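Local coordinates for SusD-like carbohydrate binding protein BF1063 (Bacteroides fragilis NCTC 9343, PDB 3I4G), which probably binds carbohydrate at the bacterial cell surface, as an outer-membrane lipoprotein of the SusD family that would help capture glycans for uptake, at residues 349-354 and 485-490; 124-129 and 174-179; 79-82 and 87-90; 265-270 and 376-381; 61-66 and 448-453. All blocks are in the same frame, centred on the assembly; numbering follows the deposited sequence.

Interaction 1. Residues 349-354 and 485-490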
# COMPACT_ATOMS: atom_id res chain seq x y z
N LEU A 349 25.26 8.52 -6.65
CA LEU A 349 24.12 9.19 -6.10
C LEU A 349 24.14 10.62 -6.59
O LEU A 349 25.04 11.36 -6.24
CB LEU A 349 24.15 9.14 -4.58
CG LEU A 349 22.98 9.81 -3.86
CD1 LEU A 349 21.63 9.31 -4.35
CD2 LEU A 349 23.08 9.59 -2.36
N ASP A 350 23.16 10.96 -7.45
CA ASP A 350 23.14 12.28 -8.09
C ASP A 350 21.67 12.63 -8.40
O ASP A 350 20.75 11.99 -7.87
CB ASP A 350 24.07 12.31 -9.30
CG ASP A 350 23.64 11.36 -10.41
OD1 ASP A 350 22.45 11.09 -10.57
OD2 ASP A 350 24.55 10.88 -11.15
N TYR A 351 21.47 13.68 -9.21
CA TYR A 351 20.14 14.16 -9.56
C TYR A 351 19.72 13.82 -10.98
O TYR A 351 18.69 14.32 -11.44
CB TYR A 351 20.10 15.68 -9.28
CG TYR A 351 20.37 16.01 -7.80
CD1 TYR A 351 19.37 15.83 -6.85
CD2 TYR A 351 21.59 16.49 -7.38
CE1 TYR A 351 19.59 16.10 -5.50
CE2 TYR A 351 21.81 16.76 -6.06
CZ TYR A 351 20.81 16.55 -5.12
OH TYR A 351 21.03 16.84 -3.79
N THR A 352 20.49 12.95 -11.67
CA THR A 352 20.25 12.65 -13.08
C THR A 352 20.35 11.19 -13.53
O THR A 352 19.71 10.81 -14.50
CB THR A 352 21.22 13.43 -13.96
OG1 THR A 352 22.57 13.07 -13.63
CG2 THR A 352 21.01 14.93 -13.77
N SER A 353 21.13 10.34 -12.86
CA SER A 353 21.32 8.99 -13.32
C SER A 353 20.14 8.08 -13.10
O SER A 353 19.30 8.32 -12.27
CB SER A 353 22.50 8.38 -12.54
OG SER A 353 23.76 9.00 -12.76
N GLU A 354 20.12 6.98 -13.84
CA GLU A 354 19.13 5.93 -13.70
C GLU A 354 19.56 5.07 -12.53
O GLU A 354 20.10 3.97 -12.66
CB GLU A 354 19.06 5.13 -14.98
CG GLU A 354 17.89 4.15 -15.01
CD GLU A 354 17.81 3.41 -16.34
OE1 GLU A 354 18.58 2.47 -16.56
OE2 GLU A 354 16.94 3.78 -17.13
N THR A 485 30.18 19.26 -1.74
CA THR A 485 30.04 20.14 -2.91
C THR A 485 29.00 19.70 -3.92
O THR A 485 28.77 20.42 -4.91
CB THR A 485 31.40 20.28 -3.64
OG1 THR A 485 31.91 19.00 -3.98
CG2 THR A 485 32.40 21.04 -2.74
N THR A 486 28.34 18.57 -3.70
CA THR A 486 27.37 18.08 -4.67
C THR A 486 25.96 17.95 -4.11
O THR A 486 25.02 18.02 -4.88
CB THR A 486 27.84 16.77 -5.35
OG1 THR A 486 28.00 15.72 -4.38
CG2 THR A 486 29.17 16.99 -6.07
N THR A 487 25.78 17.74 -2.80
CA THR A 487 24.41 17.77 -2.28
C THR A 487 23.83 19.18 -2.53
O THR A 487 24.53 20.16 -2.36
CB THR A 487 24.35 17.38 -0.79
OG1 THR A 487 22.99 17.33 -0.37
CG2 THR A 487 25.13 18.35 0.09
N LYS A 488 22.56 19.28 -2.92
CA LYS A 488 22.00 20.61 -3.12
C LYS A 488 21.93 21.42 -1.83
O LYS A 488 21.94 22.64 -1.87
CB LYS A 488 20.60 20.51 -3.70
CG LYS A 488 20.54 20.16 -5.16
CD LYS A 488 19.06 20.00 -5.59
CE LYS A 488 18.98 19.54 -7.03
NZ LYS A 488 17.57 19.31 -7.45
N GLU A 489 21.83 20.74 -0.69
CA GLU A 489 21.83 21.36 0.63
C GLU A 489 22.55 20.43 1.58
O GLU A 489 22.30 19.23 1.56
CB GLU A 489 20.40 21.60 1.14
CG GLU A 489 20.35 22.37 2.46
CD GLU A 489 18.93 22.67 2.95
OE1 GLU A 489 18.03 22.76 2.12
OE2 GLU A 489 18.76 22.82 4.18
N VAL A 490 23.48 20.97 2.38
CA VAL A 490 24.16 20.18 3.41
C VAL A 490 23.15 19.92 4.51
O VAL A 490 22.42 20.83 4.92
CB VAL A 490 25.40 20.92 3.92
CG1 VAL A 490 26.02 20.27 5.17
CG2 VAL A 490 26.43 21.01 2.80

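Interaction 2. Residues 124-129 and 174-179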
# COMPACT_ATOMS: atom_id res chain seq x y z
N GLU A 124 -18.71 -11.60 -4.42
CA GLU A 124 -17.41 -11.20 -4.94
C GLU A 124 -17.52 -9.92 -5.74
O GLU A 124 -16.70 -9.03 -5.59
CB GLU A 124 -16.81 -12.31 -5.77
CG GLU A 124 -16.50 -13.54 -4.93
CD GLU A 124 -15.86 -14.63 -5.72
OE1 GLU A 124 -14.62 -14.61 -5.88
OE2 GLU A 124 -16.60 -15.51 -6.19
N ALA A 125 -18.52 -9.84 -6.61
CA ALA A 125 -18.73 -8.63 -7.40
C ALA A 125 -19.04 -7.44 -6.51
O ALA A 125 -18.55 -6.32 -6.77
CB ALA A 125 -19.85 -8.84 -8.43
N ARG A 126 -19.83 -7.64 -5.46
CA ARG A 126 -20.12 -6.54 -4.54
C ARG A 126 -18.87 -6.10 -3.77
O ARG A 126 -18.66 -4.91 -3.56
CB ARG A 126 -21.26 -6.90 -3.58
CG ARG A 126 -22.61 -7.06 -4.30
CD ARG A 126 -23.66 -7.54 -3.34
NE ARG A 126 -24.13 -6.47 -2.48
CZ ARG A 126 -25.09 -6.63 -1.58
NH1 ARG A 126 -25.62 -7.83 -1.35
NH2 ARG A 126 -25.52 -5.60 -0.88
N PHE A 127 -18.07 -7.06 -3.35
CA PHE A 127 -16.82 -6.73 -2.67
C PHE A 127 -15.94 -5.89 -3.57
O PHE A 127 -15.45 -4.84 -3.19
CB PHE A 127 -16.08 -8.00 -2.27
CG PHE A 127 -14.64 -7.76 -1.87
CD1 PHE A 127 -14.33 -7.25 -0.62
CD2 PHE A 127 -13.60 -8.04 -2.74
CE1 PHE A 127 -13.01 -7.02 -0.25
CE2 PHE A 127 -12.28 -7.81 -2.35
CZ PHE A 127 -12.00 -7.30 -1.10
N LEU A 128 -15.73 -6.36 -4.80
CA LEU A 128 -14.87 -5.66 -5.75
C LEU A 128 -15.40 -4.26 -6.05
O LEU A 128 -14.63 -3.30 -6.04
CB LEU A 128 -14.70 -6.48 -7.02
CG LEU A 128 -13.88 -7.74 -6.85
CD1 LEU A 128 -13.99 -8.62 -8.09
CD2 LEU A 128 -12.37 -7.44 -6.53
N ARG A 129 -16.71 -4.11 -6.28
CA ARG A 129 -17.27 -2.80 -6.54
C ARG A 129 -17.08 -1.88 -5.34
O ARG A 129 -16.71 -0.70 -5.48
CB ARG A 129 -18.76 -2.95 -6.89
CG ARG A 129 -19.45 -1.61 -7.10
CD ARG A 129 -20.92 -1.76 -7.50
NE ARG A 129 -21.73 -2.36 -6.45
CZ ARG A 129 -23.05 -2.51 -6.53
NH1 ARG A 129 -23.71 -2.12 -7.60
NH2 ARG A 129 -23.71 -3.04 -5.52
N PHE A 174 -19.84 -4.12 2.15
CA PHE A 174 -18.81 -5.03 2.66
C PHE A 174 -19.40 -6.00 3.65
O PHE A 174 -18.98 -7.17 3.69
CB PHE A 174 -17.65 -4.28 3.33
CG PHE A 174 -16.73 -3.56 2.36
CD1 PHE A 174 -16.15 -4.23 1.30
CD2 PHE A 174 -16.41 -2.23 2.55
CE1 PHE A 174 -15.33 -3.58 0.41
CE2 PHE A 174 -15.57 -1.60 1.66
CZ PHE A 174 -15.04 -2.27 0.60
N THR A 175 -20.39 -5.55 4.44
CA THR A 175 -21.03 -6.45 5.40
C THR A 175 -21.79 -7.58 4.68
O THR A 175 -21.67 -8.75 5.03
CB THR A 175 -21.98 -5.66 6.31
OG1 THR A 175 -21.24 -4.69 7.04
CG2 THR A 175 -22.71 -6.59 7.30
N ALA A 176 -22.55 -7.20 3.66
CA ALA A 176 -23.30 -8.16 2.86
C ALA A 176 -22.40 -9.09 2.08
O ALA A 176 -22.65 -10.30 1.98
CB ALA A 176 -24.24 -7.41 1.92
N ALA A 177 -21.32 -8.56 1.53
CA ALA A 177 -20.35 -9.40 0.84
C ALA A 177 -19.71 -10.39 1.80
O ALA A 177 -19.65 -11.60 1.51
CB ALA A 177 -19.29 -8.55 0.14
N ALA A 178 -19.23 -9.93 2.95
CA ALA A 178 -18.62 -10.84 3.91
C ALA A 178 -19.53 -12.01 4.25
O ALA A 178 -19.04 -13.14 4.34
CB ALA A 178 -18.23 -10.09 5.18
N ALA A 179 -20.82 -11.75 4.47
CA ALA A 179 -21.74 -12.79 4.86
C ALA A 179 -21.77 -13.95 3.89
O ALA A 179 -21.99 -15.08 4.31
CB ALA A 179 -23.14 -12.22 5.00

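Interaction 3. Residues 79-82 and 87-90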
# COMPACT_ATOMS: atom_id res chain seq x y z
N GLY A 79 1.98 19.54 -3.00
CA GLY A 79 1.45 20.90 -3.02
C GLY A 79 1.17 21.40 -4.43
O GLY A 79 0.76 22.53 -4.60
N ASN A 80 1.39 20.56 -5.44
CA ASN A 80 1.29 20.95 -6.84
C ASN A 80 0.25 20.18 -7.61
O ASN A 80 0.28 20.18 -8.86
CB ASN A 80 2.68 20.80 -7.49
CG ASN A 80 3.64 21.91 -7.07
OD1 ASN A 80 3.25 23.07 -6.95
ND2 ASN A 80 4.90 21.57 -6.92
N LEU A 81 -0.71 19.58 -6.93
CA LEU A 81 -1.76 18.83 -7.65
C LEU A 81 -2.78 19.76 -8.28
O LEU A 81 -3.37 20.60 -7.60
CB LEU A 81 -2.48 17.88 -6.70
CG LEU A 81 -3.56 16.98 -7.29
CD1 LEU A 81 -3.04 16.15 -8.45
CD2 LEU A 81 -4.09 16.10 -6.19
N THR A 82 -3.02 19.54 -9.57
CA THR A 82 -4.05 20.23 -10.32
C THR A 82 -4.97 19.20 -11.00
O THR A 82 -4.62 18.03 -11.12
CB THR A 82 -3.45 21.19 -11.37
OG1 THR A 82 -2.59 20.48 -12.24
CG2 THR A 82 -2.66 22.30 -10.69
N PHE A 87 -2.29 11.07 -13.41
CA PHE A 87 -2.34 9.94 -12.48
C PHE A 87 -3.67 9.89 -11.78
O PHE A 87 -4.23 8.81 -11.64
CB PHE A 87 -1.15 10.00 -11.51
CG PHE A 87 0.18 9.83 -12.20
CD1 PHE A 87 0.80 10.89 -12.81
CD2 PHE A 87 0.78 8.58 -12.28
CE1 PHE A 87 2.01 10.72 -13.47
CE2 PHE A 87 1.99 8.42 -12.93
CZ PHE A 87 2.61 9.47 -13.51
N ILE A 88 -4.20 11.03 -11.35
CA ILE A 88 -5.52 11.00 -10.71
C ILE A 88 -6.55 10.57 -11.75
O ILE A 88 -7.54 9.90 -11.41
CB ILE A 88 -5.93 12.29 -9.97
CG1 ILE A 88 -6.25 13.44 -10.92
CG2 ILE A 88 -4.85 12.64 -8.92
CD1 ILE A 88 -6.71 14.76 -10.21
N LYS A 89 -6.39 10.96 -13.02
CA LYS A 89 -7.34 10.51 -14.04
C LYS A 89 -7.29 9.01 -14.21
O LYS A 89 -8.36 8.38 -14.37
CB LYS A 89 -7.10 11.22 -15.36
CG LYS A 89 -8.01 10.81 -16.50
CD LYS A 89 -9.46 11.16 -16.24
CE LYS A 89 -10.42 10.54 -17.26
NZ LYS A 89 -10.16 10.96 -18.63
N ARG A 90 -6.11 8.38 -14.16
CA ARG A 90 -6.04 6.91 -14.23
C ARG A 90 -6.77 6.25 -13.09
O ARG A 90 -7.50 5.29 -13.29
CB ARG A 90 -4.60 6.38 -14.21
CG ARG A 90 -3.76 6.62 -15.47
CD ARG A 90 -4.14 5.73 -16.62
NE ARG A 90 -3.84 4.33 -16.36
CZ ARG A 90 -4.27 3.29 -17.09
NH1 ARG A 90 -5.02 3.46 -18.16
NH2 ARG A 90 -3.94 2.05 -16.74

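Interaction 4. Residues 265-270 and 376-381. With EDO (1,2-ethanediol), chain C.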
# COMPACT_ATOMS: atom_id res chain seq x y z
N GLY A 265 5.91 -6.27 -13.66
CA GLY A 265 7.08 -5.51 -14.07
C GLY A 265 7.77 -4.80 -12.91
O GLY A 265 8.69 -4.00 -13.16
N LEU A 266 7.35 -5.06 -11.68
CA LEU A 266 7.94 -4.39 -10.53
C LEU A 266 9.46 -4.58 -10.50
O LEU A 266 10.18 -3.63 -10.21
CB LEU A 266 7.31 -4.85 -9.20
CG LEU A 266 7.87 -4.21 -7.95
CD1 LEU A 266 7.71 -2.66 -7.95
CD2 LEU A 266 7.22 -4.85 -6.73
N PRO A 267 10.00 -5.79 -10.78
CA PRO A 267 11.47 -5.90 -10.78
C PRO A 267 12.17 -4.97 -11.77
O PRO A 267 13.16 -4.31 -11.43
CB PRO A 267 11.70 -7.37 -11.11
CG PRO A 267 10.43 -8.05 -10.66
CD PRO A 267 9.37 -7.09 -11.07
N GLN A 268 11.68 -4.91 -13.01
CA GLN A 268 12.29 -3.99 -13.97
C GLN A 268 12.29 -2.59 -13.42
O GLN A 268 13.25 -1.81 -13.61
CB GLN A 268 11.49 -4.04 -15.27
CG GLN A 268 11.96 -3.01 -16.32
CD GLN A 268 13.32 -3.32 -16.87
OE1 GLN A 268 13.42 -4.04 -17.87
NE2 GLN A 268 14.36 -2.85 -16.20
N HIS A 269 11.19 -2.20 -12.79
CA HIS A 269 11.08 -0.85 -12.31
C HIS A 269 11.83 -0.54 -11.05
O HIS A 269 12.33 0.58 -10.93
CB HIS A 269 9.59 -0.45 -12.07
CG HIS A 269 9.13 0.61 -13.02
ND1 HIS A 269 7.89 0.58 -13.62
CD2 HIS A 269 9.74 1.74 -13.44
CE1 HIS A 269 7.78 1.65 -14.41
NE2 HIS A 269 8.89 2.36 -14.31
N ALA A 270 11.91 -1.49 -10.14
CA ALA A 270 12.38 -1.19 -8.77
C ALA A 270 13.66 -1.87 -8.31
O ALA A 270 14.14 -1.57 -7.23
CB ALA A 270 11.28 -1.46 -7.76
N GLN A 376 10.68 -7.95 -16.62
CA GLN A 376 9.52 -7.22 -17.11
C GLN A 376 8.22 -8.02 -16.96
O GLN A 376 7.15 -7.48 -17.14
CB GLN A 376 9.70 -6.82 -18.58
CG GLN A 376 10.86 -5.91 -18.81
CD GLN A 376 11.05 -5.45 -20.25
OE1 GLN A 376 10.46 -5.99 -21.19
NE2 GLN A 376 11.90 -4.44 -20.43
N SER A 377 8.31 -9.30 -16.64
CA SER A 377 7.13 -10.15 -16.51
C SER A 377 7.51 -11.32 -15.62
O SER A 377 7.77 -12.44 -16.06
CB SER A 377 6.68 -10.61 -17.88
OG SER A 377 5.49 -11.40 -17.82
N ALA A 378 7.48 -11.04 -14.33
CA ALA A 378 7.95 -11.94 -13.29
C ALA A 378 6.82 -12.49 -12.46
O ALA A 378 5.72 -11.95 -12.41
CB ALA A 378 8.93 -11.18 -12.36
N ASN A 379 7.13 -13.58 -11.77
CA ASN A 379 6.26 -14.02 -10.71
C ASN A 379 6.33 -13.00 -9.60
O ASN A 379 7.36 -12.37 -9.37
CB ASN A 379 6.73 -15.37 -10.16
CG ASN A 379 6.56 -16.49 -11.12
OD1 ASN A 379 5.57 -16.60 -11.83
ND2 ASN A 379 7.53 -17.40 -11.09
N GLY A 380 5.26 -12.82 -8.87
CA GLY A 380 5.24 -11.88 -7.75
C GLY A 380 4.05 -12.09 -6.87
O GLY A 380 3.06 -12.71 -7.26
N LEU A 381 4.11 -11.58 -5.64
CA LEU A 381 3.00 -11.67 -4.71
C LEU A 381 3.01 -10.41 -3.86
O LEU A 381 3.97 -10.18 -3.09
CB LEU A 381 3.13 -12.94 -3.89
CG LEU A 381 2.00 -13.39 -2.97
CD1 LEU A 381 1.80 -12.42 -1.79
CD2 LEU A 381 0.72 -13.55 -3.75
C1 EDO C . 9.95 -10.86 -8.34
O1 EDO C . 8.64 -10.25 -8.41
C2 EDO C . 9.94 -11.67 -7.04
O2 EDO C . 11.27 -11.83 -6.61

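Interaction 5. Residues 61-66 and 448-453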
# COMPACT_ATOMS: atom_id res chain seq x y z
N ASP A 61 5.83 10.24 3.52
CA ASP A 61 7.07 10.50 4.22
C ASP A 61 8.07 9.32 4.20
O ASP A 61 9.19 9.50 4.63
CB ASP A 61 6.81 11.01 5.66
CG ASP A 61 5.88 10.14 6.47
OD1 ASP A 61 5.12 9.31 5.90
OD2 ASP A 61 5.84 10.33 7.70
N ASN A 62 7.65 8.17 3.70
CA ASN A 62 8.50 7.00 3.64
C ASN A 62 9.40 6.91 2.43
O ASN A 62 10.40 6.18 2.48
CB ASN A 62 7.65 5.70 3.65
CG ASN A 62 7.09 5.33 5.00
OD1 ASN A 62 7.45 5.90 6.02
ND2 ASN A 62 6.25 4.31 5.00
N ALA A 63 9.10 7.61 1.33
CA ALA A 63 9.80 7.32 0.09
C ALA A 63 9.68 8.48 -0.88
O ALA A 63 9.04 9.48 -0.60
CB ALA A 63 9.28 6.02 -0.52
N PHE A 64 10.34 8.31 -2.01
CA PHE A 64 10.46 9.32 -3.05
C PHE A 64 10.41 8.63 -4.40
O PHE A 64 10.82 7.49 -4.55
CB PHE A 64 11.76 10.06 -2.86
CG PHE A 64 12.04 11.18 -3.85
CD1 PHE A 64 11.36 12.37 -3.72
CD2 PHE A 64 13.04 11.10 -4.78
CE1 PHE A 64 11.61 13.46 -4.59
CE2 PHE A 64 13.31 12.16 -5.63
CZ PHE A 64 12.59 13.35 -5.53
N ASP A 65 9.91 9.35 -5.39
CA ASP A 65 9.84 8.85 -6.76
C ASP A 65 11.10 9.27 -7.51
O ASP A 65 11.39 10.46 -7.55
CB ASP A 65 8.59 9.44 -7.44
CG ASP A 65 8.23 8.73 -8.69
OD1 ASP A 65 8.94 8.89 -9.68
OD2 ASP A 65 7.25 7.98 -8.73
N ARG A 66 11.83 8.33 -8.09
CA ARG A 66 13.08 8.67 -8.80
C ARG A 66 12.82 9.70 -9.88
O ARG A 66 13.75 10.39 -10.27
CB ARG A 66 13.71 7.42 -9.43
CG ARG A 66 15.19 7.57 -9.83
CD ARG A 66 15.58 6.74 -11.06
NE ARG A 66 14.91 7.30 -12.21
CZ ARG A 66 13.96 6.73 -12.92
NH1 ARG A 66 13.66 5.44 -12.79
NH2 ARG A 66 13.37 7.45 -13.86
N LEU A 448 4.18 -1.98 8.14
CA LEU A 448 3.64 -1.92 6.79
C LEU A 448 4.46 -1.07 5.84
O LEU A 448 4.01 -0.80 4.73
CB LEU A 448 2.21 -1.36 6.84
CG LEU A 448 1.22 -2.11 7.71
CD1 LEU A 448 -0.11 -1.32 7.79
CD2 LEU A 448 0.99 -3.54 7.20
N ALA A 449 5.68 -0.71 6.21
CA ALA A 449 6.48 0.16 5.37
C ALA A 449 6.70 -0.40 3.97
O ALA A 449 7.04 -1.57 3.77
CB ALA A 449 7.84 0.48 6.04
N MSE A 450 6.54 0.48 2.97
CA MSE A 450 6.74 0.22 1.55
C MSE A 450 5.62 -0.61 0.93
O MSE A 450 5.78 -1.04 -0.21
CB MSE A 450 8.10 -0.42 1.25
CG MSE A 450 9.29 0.38 1.77
SE MSE A 450 9.38 2.27 1.24
CE MSE A 450 9.30 1.96 -0.67
N GLU A 451 4.47 -0.76 1.61
CA GLU A 451 3.39 -1.58 1.08
C GLU A 451 2.24 -0.75 0.52
O GLU A 451 1.24 -1.31 0.10
CB GLU A 451 2.84 -2.53 2.16
CG GLU A 451 3.94 -3.49 2.65
CD GLU A 451 3.53 -4.46 3.71
OE1 GLU A 451 2.43 -5.06 3.56
OE2 GLU A 451 4.31 -4.64 4.68
N GLY A 452 2.39 0.55 0.43
CA GLY A 452 1.37 1.40 -0.19
C GLY A 452 0.22 1.83 0.69
O GLY A 452 -0.82 2.27 0.18
N ILE A 453 0.39 1.77 2.02
CA ILE A 453 -0.65 2.11 2.98
C ILE A 453 -0.34 3.42 3.71
O ILE A 453 -1.22 4.04 4.30
CB ILE A 453 -0.86 0.91 3.95
CG1 ILE A 453 -1.23 -0.33 3.16
CG2 ILE A 453 -1.94 1.23 4.99
CD1 ILE A 453 -1.15 -1.60 3.98

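Interaction 1. Residues 349-354 and 485-490
The aliphatic chain of Lys488 is laid across one face of the Tyr351 ring. Its CE stands over the middle of the ring, 3.7 Å from the centroid and 8° off the ring normal, in a CH-pi contact. NZ lies a little further along the same face, 4.4 Å from the Tyr351 centroid, where it makes a cation-pi interaction. Extended beyond CG, the lysine follows the ring from its hydroxyl end inward, so that CG meets CZ of Tyr351 at 3.6 Å. At the ring edge, in its plane, the carbonyl O of Thr486 approaches Tyr351 CE2 at 3.6 Å. The phenol oxygen reaches the backbone as well: Lys488 N donates to Tyr351 OH over 3.0 Å, nearly straight at 168°, and the same OH is hydrogen-bonded to Tyr499 O. The tyrosine thus joins the loop between strands 333-334 and 360-362 to the turn leaving helix 483-486, beside strand 497-502. Tyr351 sits within an Asx turn: Asp350 OD1 accepts from Thr352 N and, at 2.7 Å, from Ser353 N, while Asp350 OD2 takes the Ser353 hydroxyl through its syn lone pair. On the other segment, Thr487 OG1 donates to Glu489 O, 2.8 Å away, and also bonds to Tyr499 N.

Interaction 2. Residues 124-129 and 174-179
Helices 116-139 and 163-180 pack roughly antiparallel, at a clear slant, at Phe127 and Ala177, the short segments 124-129 and 174-179 approaching to 8.5 Å between axes with a signed crossing angle of -147°. Ala177 points its methyl toward the other helix, where CB lies 4.0 Å from Phe127 N and 4.1 Å from Phe127 CB. The small side chain lets the backbones come close, the Phe127 and Ala177 CA atoms being 5.6 Å apart. Phe127 carries its CG anti to the backbone N (chi1 166°), which turns the ring along the interface to meet Phe174 obliquely, CD1 of Phe127 to CE1 of Phe174 at 3.9 Å. The same Phe174 CE1 lies 3.8 Å from the carbonyl O of Phe127. At the more open margin, the Arg126 guanidinium spreads one face over the Ala176 methyl, with Arg126 NH2 3.6 Å from Ala176 CB. Its charge is met by Glu173, just before the second segment, which also forms a salt bridge with Arg129. Phe127 further packs edge-to-face on Phe253. No hydrogen bond crosses between the segments: alanine and phenylalanine carbons make the buried part of this helix pair, and the ion pairs with Glu173 add a polar tie along its side.

Interaction 3. Residues 79-82 and 87-90
Apolar packing between Leu81 and Ile88 is the main contact here. Leu81 CD1 meets the branch methyl CG2 of Ile88 at 4.0 Å, the two side chains running at a slant to each other. With chi1 at -178°, Leu81 swings its CG opposite the backbone N, and this carries the isobutyl end to the helix although the bond leaving its CA does not aim there. Ile88 faces the loop directly and forks around its beta carbon: CG2 goes to Leu81, while the other branch, extended at chi2 (179°), takes Ile88 CD1 to the carbonyl O of Thr82, again at 4.0 Å. That second meeting is carbon against oxygen, a van der Waals touch. Ile88 also rests on Ile76 and Leu81 on Pro514, so both residues are buried among further apolar neighbours.

Hydrogen bonds lie around the packing and none passes between the two segments. Leu81 O accepts from Arg506 NH2, and Thr82 OG1 is bonded to Asp84 OD1. From just before the helix, Asn85 OD1 accepts from the backbone N of both Phe87 and Ile88, as an N-terminal side-chain cap does.

The arrangement is a helix-loop-helix connection. Gly79 follows helix 72-78, and its positive phi of 106° takes the chain out of helical geometry; after a short loop, Leu81 packs against the opening turn of the long helix 86-109.

Interaction 4. Residues 265-270 and 376-381
The start of the short helix 266-270, with Gly265 at its N-cap position, is where the loop leading into strand 380-386 comes alongside. Gly265 CA and the carbonyl O of Gln376 are 3.6 Å apart. Gln268 and Gln376 then run side by side, pointing the same way. Gln376 is extended beyond CG, whereas Gln268 bends at chi2, and their amides meet through one hydrogen bond: Gln376 NE2 donates to Gln268 OE1 over 3.0 Å, with an N-H...O angle of 155°. Gln376 is modelled in two conformers, and this bond is that of one of them. The oxygen lies near the amide plane of Gln376, but the two amide planes are turned 60° apart, and the donor is tilted 25° from the Gln268 carbonyl plane. Gln268 NE2 has a weak bond to Gly276 O. On the next part of the loop, Ala378 CB touches Pro267 CG at 3.9 Å, an apolar contact. Beside this pair sits a 1,2-ethanediol, probably from the crystallisation liquor; its O1 donates to Asn379 O at 2.7 Å and stands 3.6 Å from Pro267 CG. The diol is also hydrogen-bonded to Glu367 N. Backbone bonds tie Ala378 to Thr264 and Gly380 to Tyr257, where strand 380-386 pairs antiparallel with strand 254-257, while Leu266 on the helix packs against Tyr50 and Ile54 of helix 50-54.

Interaction 5. Residues 61-66 and 448-453
Folded at chi1 -55°, chi2 -53° and chi3 -55°, the side chain of Met450, a selenomethionine, curls back until its selenium and terminal methyl reach Ala63. Met450 CE and SE each lie 4.1 Å from Ala63 CB, so the methyl of the strand residue meets the end of the chain through two atoms. Met450 SE is also 4.2 Å from the carbonyl O of Asn62. Just before the strand, the Asn62 amide lies beside Ala449, with Asn62 ND2 4.2 Å from Ala449 CA. This is only a van der Waals touch, since the amide spends its hydrogen bonds elsewhere: OD1 accepts from Arg445 NE and ND2 donates to Glu57. The same Glu57 carboxylate oxygen takes Met450 N, and thereby holds both sides of the contact. Ala449 and Met450 form the corner of a type II beta turn from Leu448 to Glu451, closed by Glu451 N to Leu448 O at 3.2 Å; Met450 takes the positive phi of the third position. The turn links helix 433-447 to helix 454-461. Strand 63-65 pairs antiparallel with strand 281-283, and Leu287 of helix 285-288 packs on Asn62, Ala449 and Met450, while Met450 also touches Val281 and Pro283.

Overall arrangement
Interaction 5 lies nearest the centre of the chain, about 8 Å from it, and joins residues nearly 400 positions apart; interactions 2, 3 and 4 fall between its segments in sequence. Interactions 3 and 2 follow one another in the N-terminal helical part, on the successive helices 86-109 and 116-139, their centres about 29 Å apart. Interactions 1 and 4 belong to the later part of the chain, where their segments alternate. Interactions 1 and 2 lie on opposite sides of the centre, about 48 Å between centres. Interaction 1 touches interaction 5 through Ser353 and Arg66. Interaction 5 alone of the five joins the early and late parts of the sequence; the other four each stay within one.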